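Long-range contacts in cell wall surface anchor protein (Streptococcus agalactiae, PDB 4Z1P), which probably acts as an adhesin of the antigen I/II family, anchored covalently to the streptococcal cell wall and projecting from it to mediate attachment: residues A245-T250 and S293-A298; A75-D80 and K133-T138; R88-K93 and G113-W118; L237-K242 and F301-R306. One frame throughout, in Å; residues are numbered along the deposited sequence.

Overall arrangement
The chain folds into two successive domains, each with a four-stranded and a five-stranded antiparallel sheet whose strand orders, 1-2-4-3 and 2-3-1-4-5, are the same in both. Contacts 2 and 3 belong to the first domain, contacts 1 and 4 to the second; in each pair the centres are 24 Å apart. Contact 3 lies between the segments of contact 2 in sequence, and contact 1 likewise between those of contact 4. Contact 4 joins strands 236-245 and 298-306, which contact 1 meets where they end and begin; contact 2 occupies the matching place at strands 65-75 and 137-145. Centres 62 Å apart for contacts 2 and 4 fit an elongated two-domain arrangement, consistent with a surface adhesin.

Contact 1: residues A245-T250 and S293-A298; sequences AKVAIT and SSAFGA
I249 and F296 make the dense middle of this contact: the isoleucine CD1 lies 3.4 Å from F296 CD1, and the two side chains cross obliquely. With its CG anti to the backbone N (chi1 168°), the F296 ring is carried into the interior, where Y225 and F282 meet it edge-to-face. K246 packs closely too. Its chi1 of 58° puts CG between its own backbone N and carbonyl carbon, 3.3 Å from G297 C, so the aliphatic stem lies against the glycine backbone while NZ goes on to a salt bridge with D299. The backbone of the same lysine is fixed by K246 N to G297 O, 2.9 Å and nearly straight at 173°, although the donor stands above the carbonyl plane. Next to this bond A245 and A298 form an antiparallel, non-hydrogen-bonded pair with CA-CA 4.5 Å, the last pairing of edge strand 236-245 with the start of strand 298-306 in the four-stranded sheet of the C-terminal domain. Beyond it the chains separate and side chains span them. V247 presses its CG2 against the opposite backbone, 3.6 Å from G297 N. The loose side begins at A248, an exposed residue whose methyl is directed away from the other segment. Further along, a serine hydroxyl replaces backbone pairing: S294 OG donates to A295 O at 2.7 Å, in the carbonyl plane and on a lone pair, and accepts from T250 N at 2.9 Å.

Contact 2: residues A75-D80 and K133-T138; sequences ASNGDD and KGLDIT
S76 OG, G134 O and D136 N all hold one bridging water. It donates to G134 O at 2.6 Å and accepts from D136 N at 2.9 Å; S76 OG completes the set at 2.8 Å, with the direction of that last bond left open. The hydroxyl can reach the water because chi1 of S76 is 56°, with OG between the backbone N and the carbonyl carbon. That placement also sets S76 OG 3.4 Å from L135 CD2, one branch of the leucine that reaches toward the turn. Direct backbone linkage is weaker: S76 N donates to D136 O at 2.8 Å, but the angle of only 125° makes it a weak bond, and A75 CA brings a CA-H...O contact to the same oxygen. A75 and I137 are an antiparallel non-hydrogen-bonded pair closing strands 65-75 and 137-145, at the edge of the four-stranded sheet of the N-terminal domain. From A75 the chain enters a type I turn through G78, while the other segment comes out of helix 123-131 by a Schellman motif at G134, whose phi is positive. The methyl of A75 and I137 CD1 meet at 3.7 Å on one face of the sheet. Outside them L135 and N77 cross at about a right angle, with L135 CD1 3.7 Å from N77 ND2. The amide of N77 is held by its own turn: N77 OD1 accepts from D79 N, an Asx turn, and N77 ND2 donates to D79 OD2 from above the carboxylate plane. D136 directs its carboxylate elsewhere, to the backbone nitrogens of F38 and S39 and, in a salt bridge, to K35.

Contact 3: residues R88-K93 and G113-W118; sequences RHVLSK and GEFYMW
H89 lies flat against Y116: the two side chains run side by side in the same direction as an offset stack, with ring centroids 4.1 Å apart and planes at 13°. Y116 CE2 sits over the centre of the imidazole, while H89 CD2 comes over the tyrosine nearer its rim. The two first torsions differ: H89 CG is anti to its backbone N (172°), Y116 CG is anti to the carbonyl carbon (-57°). E114 approaches the imidazole differently, at its edge. Its chain is extended beyond CG and its carboxylate is nearly coplanar with the ring; H89 NE2 donates to the anti lone pair of E114 OE2 over 2.7 Å. On the other face of the sheet V90 and F115 also point the same way, V90 CG2 standing 3.7 Å from the centroid of the F115 ring in a CH-pi contact over its face. The backbones pair antiparallel, R88 with M117 and V90 with F115 as hydrogen-bonded pairs, H89 with Y116 as the non-hydrogen-bonded pair between them. V90 N reaches F115 O at 3.0 Å. This is the border of the five-stranded sheet in the N-terminal domain, where edge strand 85-90 joins strand 115-120; helix 98-106 covers the R88 and M117 side through L100. Where the pairing ends, a water takes over, accepting from K93 N and donating to G113 O at 2.6 Å. The H89-E114 geometry is consistent with a proton on NE2, and the neighbouring negative charge would probably favour the doubly protonated imidazolium form of H89.

Contact 4: residues L237-K242 and F301-R306; sequences LYLKDK and FIVVKR
A chi1 of 174° sets Y238 CG anti to the backbone N and brings the ring over toward I302, two residues from its paired neighbour V304; I302 CG2 then meets the ring edge in plane, 3.7 Å from Y238 CE1. The two side chains cross at about a right angle. They lie on the sheet face that also carries V304 and D241, where strand 236-245 borders strand 298-306 at the edge of the four-stranded sheet of the C-terminal domain. A classic beta bulge shifts the register by one residue: L239 and K240 both face V303. The evidence is in the hydrogen bonds, since V303 O accepts from L239 N at 3.0 Å in the carbonyl plane and from K240 N only weakly at 3.4 Å. V303 N in return gives K240 O a nearly straight 171° bond. Having psi of -48°, L239 leaves the extended conformation, and its side chain turns toward strand 298-306, where L239 CD1 rests 4.0 Å from K305 CB. Regular pairing resumes on both sides of the bulge. L237 exchanges two bonds with K305, and K242 O accepts from F301 N at 2.7 Å, while the return bond from K242 N is weak. On the opposite face K240 and V303 run side by side, K240 CG touching V303 CG1. D241 turns its carboxylate away from the partner strand to the hydroxyls of T269 and Y278. Beside the Y238-V304 pair, on the L237 side of the bulge, V304 CA lies 3.1 Å from L237 O.

Contact 1: residues A245-T250 and S293-A298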
loop_
_atom_site.group_PDB
_atom_site.type_symbol
_atom_site.label_atom_id
_atom_site.label_comp_id
_atom_site.label_asym_id
_atom_site.label_seq_id
_atom_site.Cartn_x
_atom_site.Cartn_y
_atom_site.Cartn_z
ATOM N N ALA A 245 24.217 5.831 2.396
ATOM C CA ALA A 245 23.113 5.271 3.172
ATOM C C ALA A 245 22.716 6.273 4.209
ATOM O O ALA A 245 23.589 6.834 4.936
ATOM C CB ALA A 245 23.510 3.957 3.816
ATOM N N LYS A 246 21.423 6.570 4.278
ATOM C CA LYS A 246 20.985 7.528 5.264
ATOM C C LYS A 246 20.546 6.934 6.561
ATOM O O LYS A 246 20.346 7.696 7.538
ATOM C CB LYS A 246 19.938 8.509 4.736
ATOM C CG LYS A 246 18.680 7.936 4.198
ATOM C CD LYS A 246 17.851 8.981 3.435
ATOM C CE LYS A 246 17.532 10.185 4.313
ATOM N NZ LYS A 246 17.332 11.345 3.424
ATOM N N VAL A 247 20.436 5.600 6.575
ATOM C CA VAL A 247 20.132 4.840 7.758
ATOM C C VAL A 247 20.922 3.562 7.716
ATOM O O VAL A 247 21.408 3.142 6.646
ATOM C CB VAL A 247 18.611 4.448 7.836
ATOM C CG1 VAL A 247 17.765 5.694 8.078
ATOM C CG2 VAL A 247 18.205 3.746 6.575
ATOM N N ALA A 248 21.025 2.921 8.867
ATOM C CA ALA A 248 21.664 1.625 8.904
ATOM C C ALA A 248 20.699 0.589 8.313
ATOM O O ALA A 248 19.525 0.516 8.717
ATOM C CB ALA A 248 22.023 1.257 10.302
ATOM N N ILE A 249 21.210 -0.167 7.358
ATOM C CA ILE A 249 20.424 -1.080 6.547
ATOM C C ILE A 249 20.761 -2.512 6.936
ATOM O O ILE A 249 21.934 -2.912 6.927
ATOM C CB ILE A 249 20.752 -0.868 5.084
ATOM C CG1 ILE A 249 20.494 0.591 4.675
ATOM C CG2 ILE A 249 19.956 -1.833 4.221
ATOM C CD1 ILE A 249 21.121 0.987 3.335
ATOM N N THR A 250 19.754 -3.295 7.297
ATOM C CA THR A 250 19.965 -4.735 7.525
ATOM C C THR A 250 19.390 -5.561 6.381
ATOM O O THR A 250 18.226 -5.350 5.931
ATOM C CB THR A 250 19.374 -5.138 8.892
ATOM O OG1 THR A 250 20.019 -4.364 9.903
ATOM C CG2 THR A 250 19.537 -6.662 9.204
ATOM N N SER A 293 12.064 -5.768 7.897
ATOM C CA SER A 293 12.208 -5.196 9.203
ATOM C C SER A 293 13.284 -4.099 9.224
ATOM O O SER A 293 13.553 -3.587 10.287
ATOM C CB SER A 293 12.620 -6.246 10.223
ATOM O OG SER A 293 13.978 -6.605 9.949
ATOM N N SER A 294 13.871 -3.753 8.092
ATOM C CA SER A 294 14.844 -2.672 8.074
ATOM C C SER A 294 14.374 -1.449 7.346
ATOM O O SER A 294 13.882 -1.554 6.219
ATOM C CB SER A 294 16.134 -3.136 7.387
ATOM O OG SER A 294 17.120 -2.102 7.391
ATOM N N ALA A 295 14.633 -0.270 7.915
ATOM C CA ALA A 295 14.517 0.958 7.140
ATOM C C ALA A 295 15.529 0.935 6.001
ATOM O O ALA A 295 16.507 0.166 6.007
ATOM C CB ALA A 295 14.714 2.159 8.016
ATOM N N PHE A 296 15.314 1.760 5.017
ATOM C CA PHE A 296 16.290 1.884 3.933
ATOM C C PHE A 296 16.143 3.196 3.261
ATOM O O PHE A 296 15.028 3.628 2.889
ATOM C CB PHE A 296 16.104 0.821 2.883
ATOM C CG PHE A 296 16.886 1.088 1.638
ATOM C CD1 PHE A 296 18.234 0.775 1.584
ATOM C CD2 PHE A 296 16.307 1.700 0.554
ATOM C CE1 PHE A 296 18.979 1.073 0.461
ATOM C CE2 PHE A 296 17.034 1.947 -0.596
ATOM C CZ PHE A 296 18.387 1.679 -0.626
ATOM N N GLY A 297 17.261 3.873 3.094
ATOM C CA GLY A 297 17.220 5.023 2.282
ATOM C C GLY A 297 18.633 5.506 1.933
ATOM O O GLY A 297 19.620 5.110 2.546
ATOM N N ALA A 298 18.683 6.414 0.966
ATOM C CA ALA A 298 19.937 7.040 0.587
ATOM C C ALA A 298 19.773 8.490 0.211
ATOM O O ALA A 298 18.683 8.942 -0.249
ATOM C CB ALA A 298 20.551 6.280 -0.562
#

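Contact 2: residues A75-D80 and K133-T138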
loop_
_atom_site.group_PDB
_atom_site.type_symbol
_atom_site.label_atom_id
_atom_site.label_comp_id
_atom_site.label_asym_id
_atom_site.label_seq_id
_atom_site.Cartn_x
_atom_site.Cartn_y
_atom_site.Cartn_z
ATOM N N ALA A 75 -16.728 -21.892 -1.936
ATOM C CA ALA A 75 -16.950 -22.758 -0.805
ATOM C C ALA A 75 -15.727 -23.669 -0.580
ATOM O O ALA A 75 -14.875 -23.896 -1.487
ATOM C CB ALA A 75 -18.219 -23.550 -0.964
ATOM N N SER A 76 -15.605 -24.170 0.648
ATOM C CA SER A 76 -14.437 -24.970 1.000
ATOM C C SER A 76 -14.438 -26.292 0.220
ATOM O O SER A 76 -13.436 -26.986 0.231
ATOM C CB SER A 76 -14.382 -25.239 2.490
ATOM O OG SER A 76 -15.530 -25.846 2.982
ATOM N N ASN A 77 -15.565 -26.676 -0.353
ATOM C CA ASN A 77 -15.583 -27.864 -1.218
ATOM C C ASN A 77 -15.043 -27.561 -2.650
ATOM O O ASN A 77 -14.997 -28.487 -3.478
ATOM C CB ASN A 77 -16.932 -28.483 -1.305
ATOM C CG ASN A 77 -17.887 -27.644 -2.080
ATOM O OD1 ASN A 77 -17.551 -26.528 -2.465
ATOM N ND2 ASN A 77 -19.041 -28.176 -2.350
ATOM N N GLY A 78 -14.589 -26.323 -2.893
ATOM C CA GLY A 78 -14.113 -25.891 -4.220
ATOM C C GLY A 78 -15.171 -25.259 -5.131
ATOM O O GLY A 78 -14.774 -24.701 -6.152
ATOM N N ASP A 79 -16.451 -25.272 -4.745
ATOM C CA ASP A 79 -17.524 -24.654 -5.605
ATOM C C ASP A 79 -17.367 -23.133 -5.700
ATOM O O ASP A 79 -17.132 -22.393 -4.677
ATOM C CB ASP A 79 -18.919 -24.927 -5.137
ATOM C CG ASP A 79 -19.318 -26.396 -5.170
ATOM O OD1 ASP A 79 -18.602 -27.202 -5.742
ATOM O OD2 ASP A 79 -20.407 -26.683 -4.679
ATOM N N ASP A 80 -17.523 -22.638 -6.921
ATOM C CA ASP A 80 -17.758 -21.217 -7.122
ATOM C C ASP A 80 -19.198 -20.933 -6.702
ATOM O O ASP A 80 -20.162 -21.441 -7.335
ATOM C CB ASP A 80 -17.527 -20.876 -8.696
ATOM C CG ASP A 80 -17.931 -19.434 -9.074
ATOM O OD1 ASP A 80 -18.128 -18.566 -8.184
ATOM O OD2 ASP A 80 -18.025 -19.200 -10.298
ATOM N N LYS A 133 -24.063 -28.334 5.491
ATOM C CA LYS A 133 -22.877 -29.143 5.298
ATOM C C LYS A 133 -21.620 -28.604 5.976
ATOM O O LYS A 133 -20.581 -29.205 5.909
ATOM C CB LYS A 133 -22.660 -29.428 3.812
ATOM C CG LYS A 133 -23.847 -30.216 3.204
ATOM C CD LYS A 133 -23.625 -30.653 1.731
ATOM C CE LYS A 133 -24.894 -31.367 1.193
ATOM N NZ LYS A 133 -24.547 -31.675 -0.226
ATOM N N GLY A 134 -21.703 -27.455 6.608
ATOM C CA GLY A 134 -20.566 -26.937 7.225
ATOM C C GLY A 134 -19.476 -26.447 6.294
ATOM O O GLY A 134 -18.326 -26.556 6.637
ATOM N N LEU A 135 -19.831 -25.899 5.125
ATOM C CA LEU A 135 -18.831 -25.501 4.134
ATOM C C LEU A 135 -18.610 -23.987 4.206
ATOM O O LEU A 135 -19.450 -23.199 3.806
ATOM C CB LEU A 135 -19.225 -25.882 2.672
ATOM C CG LEU A 135 -19.417 -27.398 2.465
ATOM C CD1 LEU A 135 -20.142 -27.811 1.182
ATOM C CD2 LEU A 135 -18.080 -28.117 2.613
ATOM N N ASP A 136 -17.459 -23.605 4.713
ATOM C CA ASP A 136 -17.105 -22.200 4.889
ATOM C C ASP A 136 -16.897 -21.530 3.467
ATOM O O ASP A 136 -16.478 -22.201 2.502
ATOM C CB ASP A 136 -15.786 -22.112 5.521
ATOM C CG ASP A 136 -15.752 -22.695 6.996
ATOM O OD1 ASP A 136 -16.790 -22.822 7.595
ATOM O OD2 ASP A 136 -14.634 -22.976 7.457
ATOM N N ILE A 137 -17.169 -20.249 3.384
ATOM C CA ILE A 137 -17.060 -19.530 2.097
ATOM C C ILE A 137 -15.887 -18.550 2.214
ATOM O O ILE A 137 -15.814 -17.796 3.209
ATOM C CB ILE A 137 -18.354 -18.721 1.835
ATOM C CG1 ILE A 137 -19.627 -19.583 1.923
ATOM C CG2 ILE A 137 -18.309 -18.000 0.518
ATOM C CD1 ILE A 137 -19.625 -20.896 1.170
ATOM N N THR A 138 -14.999 -18.517 1.228
ATOM C CA THR A 138 -13.881 -17.627 1.216
ATOM C C THR A 138 -14.031 -16.554 0.148
ATOM O O THR A 138 -14.291 -16.869 -1.062
ATOM C CB THR A 138 -12.593 -18.371 1.017
ATOM O OG1 THR A 138 -12.399 -19.288 2.106
ATOM C CG2 THR A 138 -11.449 -17.399 0.992
HETATM O O HOH W 1 -15.948 -25.869 5.730
#

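Contact 3: residues R88-K93 and G113-W118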
loop_
_atom_site.group_PDB
_atom_site.type_symbol
_atom_site.label_atom_id
_atom_site.label_comp_id
_atom_site.label_asym_id
_atom_site.label_seq_id
_atom_site.Cartn_x
_atom_site.Cartn_y
_atom_site.Cartn_z
ATOM N N ARG A 88 -24.427 -6.403 -2.931
ATOM C CA ARG A 88 -24.935 -5.080 -2.731
ATOM C C ARG A 88 -23.830 -4.202 -2.319
ATOM O O ARG A 88 -22.890 -4.664 -1.662
ATOM C CB ARG A 88 -26.060 -4.997 -1.691
ATOM C CG ARG A 88 -27.377 -5.558 -2.158
ATOM C CD ARG A 88 -28.487 -5.351 -1.151
ATOM N NE ARG A 88 -29.819 -5.797 -1.650
ATOM C CZ ARG A 88 -30.246 -7.040 -1.728
ATOM N NH1 ARG A 88 -29.523 -8.060 -1.289
ATOM N NH2 ARG A 88 -31.491 -7.256 -2.205
ATOM N N HIS A 89 -23.865 -2.942 -2.763
ATOM C CA HIS A 89 -22.832 -1.982 -2.469
ATOM C C HIS A 89 -23.501 -0.659 -2.166
ATOM O O HIS A 89 -24.105 -0.074 -3.034
ATOM C CB HIS A 89 -21.811 -1.843 -3.576
ATOM C CG HIS A 89 -20.843 -0.713 -3.386
ATOM N ND1 HIS A 89 -20.255 -0.047 -4.438
ATOM C CD2 HIS A 89 -20.386 -0.096 -2.263
ATOM C CE1 HIS A 89 -19.422 0.869 -3.974
ATOM N NE2 HIS A 89 -19.472 0.849 -2.658
ATOM N N VAL A 90 -23.494 -0.234 -0.886
ATOM C CA VAL A 90 -24.315 0.904 -0.444
ATOM C C VAL A 90 -23.462 1.932 0.223
ATOM O O VAL A 90 -22.450 1.637 0.835
ATOM C CB VAL A 90 -25.480 0.473 0.513
ATOM C CG1 VAL A 90 -26.438 -0.465 -0.162
ATOM C CG2 VAL A 90 -24.958 -0.073 1.845
ATOM N N LEU A 91 -23.840 3.178 0.062
ATOM C CA LEU A 91 -23.119 4.255 0.709
ATOM C C LEU A 91 -23.501 4.370 2.223
ATOM O O LEU A 91 -22.721 4.864 2.992
ATOM C CB LEU A 91 -23.529 5.520 0.023
ATOM C CG LEU A 91 -22.709 5.989 -1.163
ATOM C CD1 LEU A 91 -21.811 5.003 -1.824
ATOM C CD2 LEU A 91 -23.541 6.852 -2.104
ATOM N N SER A 92 -24.658 3.897 2.588
ATOM C CA SER A 92 -25.021 3.804 3.975
ATOM C C SER A 92 -26.032 2.725 4.104
ATOM O O SER A 92 -26.793 2.461 3.179
ATOM C CB SER A 92 -25.554 5.186 4.504
ATOM O OG SER A 92 -26.850 5.084 4.983
ATOM N N LYS A 93 -26.187 2.221 5.325
ATOM C CA LYS A 93 -27.292 1.286 5.535
ATOM C C LYS A 93 -28.660 1.858 5.235
ATOM O O LYS A 93 -29.572 1.131 4.971
ATOM C CB LYS A 93 -27.251 0.743 6.961
ATOM C CG LYS A 93 -27.474 1.743 8.064
ATOM C CD LYS A 93 -27.088 1.109 9.384
ATOM C CE LYS A 93 -27.670 1.850 10.558
ATOM N NZ LYS A 93 -27.049 3.180 10.730
ATOM N N GLY A 113 -20.470 3.189 7.677
ATOM C CA GLY A 113 -20.394 3.961 6.427
ATOM C C GLY A 113 -20.821 3.109 5.244
ATOM O O GLY A 113 -21.847 2.379 5.296
ATOM N N GLU A 114 -19.983 3.177 4.229
ATOM C CA GLU A 114 -20.247 2.596 2.914
ATOM C C GLU A 114 -19.758 1.138 3.050
ATOM O O GLU A 114 -18.632 0.936 3.425
ATOM C CB GLU A 114 -19.392 3.375 1.867
ATOM C CG GLU A 114 -19.137 2.667 0.556
ATOM C CD GLU A 114 -18.457 3.550 -0.461
ATOM O OE1 GLU A 114 -17.995 4.663 -0.122
ATOM O OE2 GLU A 114 -18.417 3.142 -1.618
ATOM N N PHE A 115 -20.551 0.151 2.648
ATOM C CA PHE A 115 -20.102 -1.206 2.770
ATOM C C PHE A 115 -20.654 -2.072 1.654
ATOM O O PHE A 115 -21.463 -1.593 0.828
ATOM C CB PHE A 115 -20.518 -1.775 4.138
ATOM C CG PHE A 115 -21.997 -1.845 4.356
ATOM C CD1 PHE A 115 -22.665 -0.782 4.888
ATOM C CD2 PHE A 115 -22.720 -3.005 4.138
ATOM C CE1 PHE A 115 -24.017 -0.877 5.172
ATOM C CE2 PHE A 115 -24.077 -3.097 4.369
ATOM C CZ PHE A 115 -24.746 -2.033 4.899
ATOM N N TYR A 116 -20.156 -3.303 1.599
ATOM C CA TYR A 116 -20.568 -4.307 0.647
ATOM C C TYR A 116 -21.179 -5.465 1.401
ATOM O O TYR A 116 -20.786 -5.747 2.534
ATOM C CB TYR A 116 -19.353 -4.830 -0.131
ATOM C CG TYR A 116 -18.601 -3.774 -0.833
ATOM C CD1 TYR A 116 -17.712 -2.983 -0.176
ATOM C CD2 TYR A 116 -18.803 -3.546 -2.238
ATOM C CE1 TYR A 116 -17.001 -1.994 -0.869
ATOM C CE2 TYR A 116 -18.099 -2.583 -2.913
ATOM C CZ TYR A 116 -17.196 -1.832 -2.245
ATOM O OH TYR A 116 -16.535 -0.856 -2.905
ATOM N N MET A 117 -22.226 -6.050 0.834
ATOM C CA MET A 117 -22.870 -7.141 1.442
ATOM C C MET A 117 -23.302 -8.184 0.441
ATOM O O MET A 117 -23.737 -7.825 -0.671
ATOM C CB MET A 117 -24.079 -6.659 2.265
ATOM C CG MET A 117 -24.825 -7.736 2.999
ATOM S SD MET A 117 -26.153 -7.059 4.030
ATOM C CE MET A 117 -27.240 -6.411 2.855
ATOM N N TRP A 118 -23.115 -9.438 0.784
ATOM C CA TRP A 118 -23.490 -10.558 -0.108
ATOM C C TRP A 118 -24.497 -11.363 0.643
ATOM O O TRP A 118 -24.239 -11.746 1.794
ATOM C CB TRP A 118 -22.256 -11.435 -0.425
ATOM C CG TRP A 118 -21.258 -10.815 -1.311
ATOM C CD1 TRP A 118 -21.191 -10.936 -2.699
ATOM C CD2 TRP A 118 -20.219 -9.930 -0.951
ATOM N NE1 TRP A 118 -20.158 -10.215 -3.175
ATOM C CE2 TRP A 118 -19.553 -9.556 -2.139
ATOM C CE3 TRP A 118 -19.797 -9.397 0.252
ATOM C CZ2 TRP A 118 -18.458 -8.723 -2.144
ATOM C CZ3 TRP A 118 -18.684 -8.612 0.267
ATOM C CH2 TRP A 118 -18.052 -8.234 -0.936
HETATM O O HOH W 2 -26.643 -8.383 -0.495
HETATM O O HOH W 3 -23.822 2.562 6.926
#

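Contact 4: residues L237-K242 and F301-R306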
loop_
_atom_site.group_PDB
_atom_site.type_symbol
_atom_site.label_atom_id
_atom_site.label_comp_id
_atom_site.label_asym_id
_atom_site.label_seq_id
_atom_site.Cartn_x
_atom_site.Cartn_y
_atom_site.Cartn_z
ATOM N N LEU A 237 27.584 21.982 -15.674
ATOM C CA LEU A 237 28.402 20.865 -16.208
ATOM C C LEU A 237 28.471 19.737 -15.163
ATOM O O LEU A 237 28.967 19.918 -14.088
ATOM C CB LEU A 237 29.832 21.353 -16.563
ATOM C CG LEU A 237 30.833 20.282 -17.057
ATOM C CD1 LEU A 237 30.374 19.657 -18.383
ATOM C CD2 LEU A 237 32.190 20.955 -17.208
ATOM N N TYR A 238 27.842 18.614 -15.456
ATOM C CA TYR A 238 27.860 17.469 -14.537
ATOM C C TYR A 238 29.265 16.953 -14.393
ATOM O O TYR A 238 29.931 16.719 -15.392
ATOM C CB TYR A 238 26.931 16.337 -15.046
ATOM C CG TYR A 238 27.030 15.105 -14.234
ATOM C CD1 TYR A 238 26.547 15.067 -12.905
ATOM C CD2 TYR A 238 27.631 13.961 -14.753
ATOM C CE1 TYR A 238 26.701 13.933 -12.125
ATOM C CE2 TYR A 238 27.718 12.791 -14.009
ATOM C CZ TYR A 238 27.249 12.798 -12.687
ATOM O OH TYR A 238 27.364 11.661 -11.959
ATOM N N LEU A 239 29.703 16.779 -13.169
ATOM C CA LEU A 239 31.022 16.251 -12.871
ATOM C C LEU A 239 30.969 14.867 -12.311
ATOM O O LEU A 239 31.682 13.999 -12.805
ATOM C CB LEU A 239 31.743 17.164 -11.886
ATOM C CG LEU A 239 31.941 18.602 -12.418
ATOM C CD1 LEU A 239 32.592 19.399 -11.330
ATOM C CD2 LEU A 239 32.808 18.600 -13.646
ATOM N N LYS A 240 30.122 14.604 -11.318
ATOM C CA LYS A 240 30.191 13.324 -10.594
ATOM C C LYS A 240 29.093 13.242 -9.564
ATOM O O LYS A 240 28.517 14.257 -9.225
ATOM C CB LYS A 240 31.517 13.161 -9.862
ATOM C CG LYS A 240 31.706 14.089 -8.668
ATOM C CD LYS A 240 33.071 13.977 -7.953
ATOM C CE LYS A 240 33.388 12.603 -7.343
ATOM N NZ LYS A 240 32.267 11.851 -6.667
ATOM N N ASP A 241 28.864 12.052 -9.028
ATOM C CA ASP A 241 27.879 11.868 -7.987
ATOM C C ASP A 241 28.451 11.051 -6.838
ATOM O O ASP A 241 29.603 10.556 -6.851
ATOM C CB ASP A 241 26.587 11.276 -8.557
ATOM C CG ASP A 241 26.760 9.879 -9.166
ATOM O OD1 ASP A 241 27.897 9.351 -9.185
ATOM O OD2 ASP A 241 25.743 9.314 -9.648
ATOM N N LYS A 242 27.651 10.977 -5.795
ATOM C CA LYS A 242 27.997 10.270 -4.622
ATOM C C LYS A 242 26.654 9.878 -3.943
ATOM O O LYS A 242 25.781 10.721 -3.774
ATOM C CB LYS A 242 28.734 11.169 -3.698
ATOM C CG LYS A 242 29.271 10.431 -2.517
ATOM C CD LYS A 242 30.272 11.337 -1.819
ATOM C CE LYS A 242 30.516 10.791 -0.442
ATOM N NZ LYS A 242 30.830 9.347 -0.621
ATOM N N PHE A 301 24.341 12.996 -3.966
ATOM C CA PHE A 301 24.983 14.291 -4.035
ATOM C C PHE A 301 25.516 14.382 -5.463
ATOM O O PHE A 301 26.311 13.543 -5.851
ATOM C CB PHE A 301 26.121 14.323 -3.068
ATOM C CG PHE A 301 25.701 14.327 -1.642
ATOM C CD1 PHE A 301 25.389 15.513 -1.012
ATOM C CD2 PHE A 301 25.509 13.128 -0.952
ATOM C CE1 PHE A 301 24.970 15.533 0.344
ATOM C CE2 PHE A 301 25.139 13.137 0.394
ATOM C CZ PHE A 301 24.848 14.340 1.044
ATOM N N ILE A 302 25.012 15.343 -6.224
ATOM C CA ILE A 302 25.399 15.573 -7.601
ATOM C C ILE A 302 26.267 16.827 -7.712
ATOM O O ILE A 302 25.831 17.916 -7.413
ATOM C CB ILE A 302 24.175 15.738 -8.489
ATOM C CG1 ILE A 302 23.337 14.511 -8.469
ATOM C CG2 ILE A 302 24.579 16.004 -9.915
ATOM C CD1 ILE A 302 21.910 14.795 -8.916
ATOM N N VAL A 303 27.515 16.673 -8.127
ATOM C CA VAL A 303 28.353 17.859 -8.133
ATOM C C VAL A 303 28.496 18.329 -9.573
ATOM O O VAL A 303 28.628 17.537 -10.506
ATOM C CB VAL A 303 29.625 17.741 -7.224
ATOM C CG1 VAL A 303 29.775 16.399 -6.519
ATOM C CG2 VAL A 303 30.863 18.343 -7.817
ATOM N N VAL A 304 28.358 19.631 -9.739
ATOM C CA VAL A 304 28.344 20.213 -11.050
ATOM C C VAL A 304 29.236 21.463 -10.991
ATOM O O VAL A 304 29.536 21.978 -9.913
ATOM C CB VAL A 304 26.916 20.625 -11.539
ATOM C CG1 VAL A 304 25.990 19.428 -11.553
ATOM C CG2 VAL A 304 26.352 21.787 -10.746
ATOM N N LYS A 305 29.600 21.961 -12.168
ATOM C CA LYS A 305 30.376 23.192 -12.243
ATOM C C LYS A 305 29.526 24.179 -13.017
ATOM O O LYS A 305 28.972 23.812 -14.043
ATOM C CB LYS A 305 31.702 22.913 -12.989
ATOM C CG LYS A 305 32.722 24.044 -12.812
ATOM C CD LYS A 305 33.941 23.843 -13.694
ATOM C CE LYS A 305 35.137 24.567 -13.150
ATOM N NZ LYS A 305 36.255 23.894 -13.806
ATOM N N ARG A 306 29.484 25.432 -12.537
ATOM C CA ARG A 306 28.747 26.515 -13.128
ATOM C C ARG A 306 29.547 27.063 -14.297
ATOM O O ARG A 306 30.595 27.666 -14.131
ATOM C CB ARG A 306 28.450 27.602 -12.066
ATOM C CG ARG A 306 27.575 28.808 -12.509
ATOM C CD ARG A 306 26.252 28.416 -13.209
ATOM N NE ARG A 306 25.589 27.329 -12.476
ATOM C CZ ARG A 306 24.970 27.486 -11.299
ATOM N NH1 ARG A 306 24.884 28.692 -10.781
ATOM N NH2 ARG A 306 24.431 26.431 -10.655
#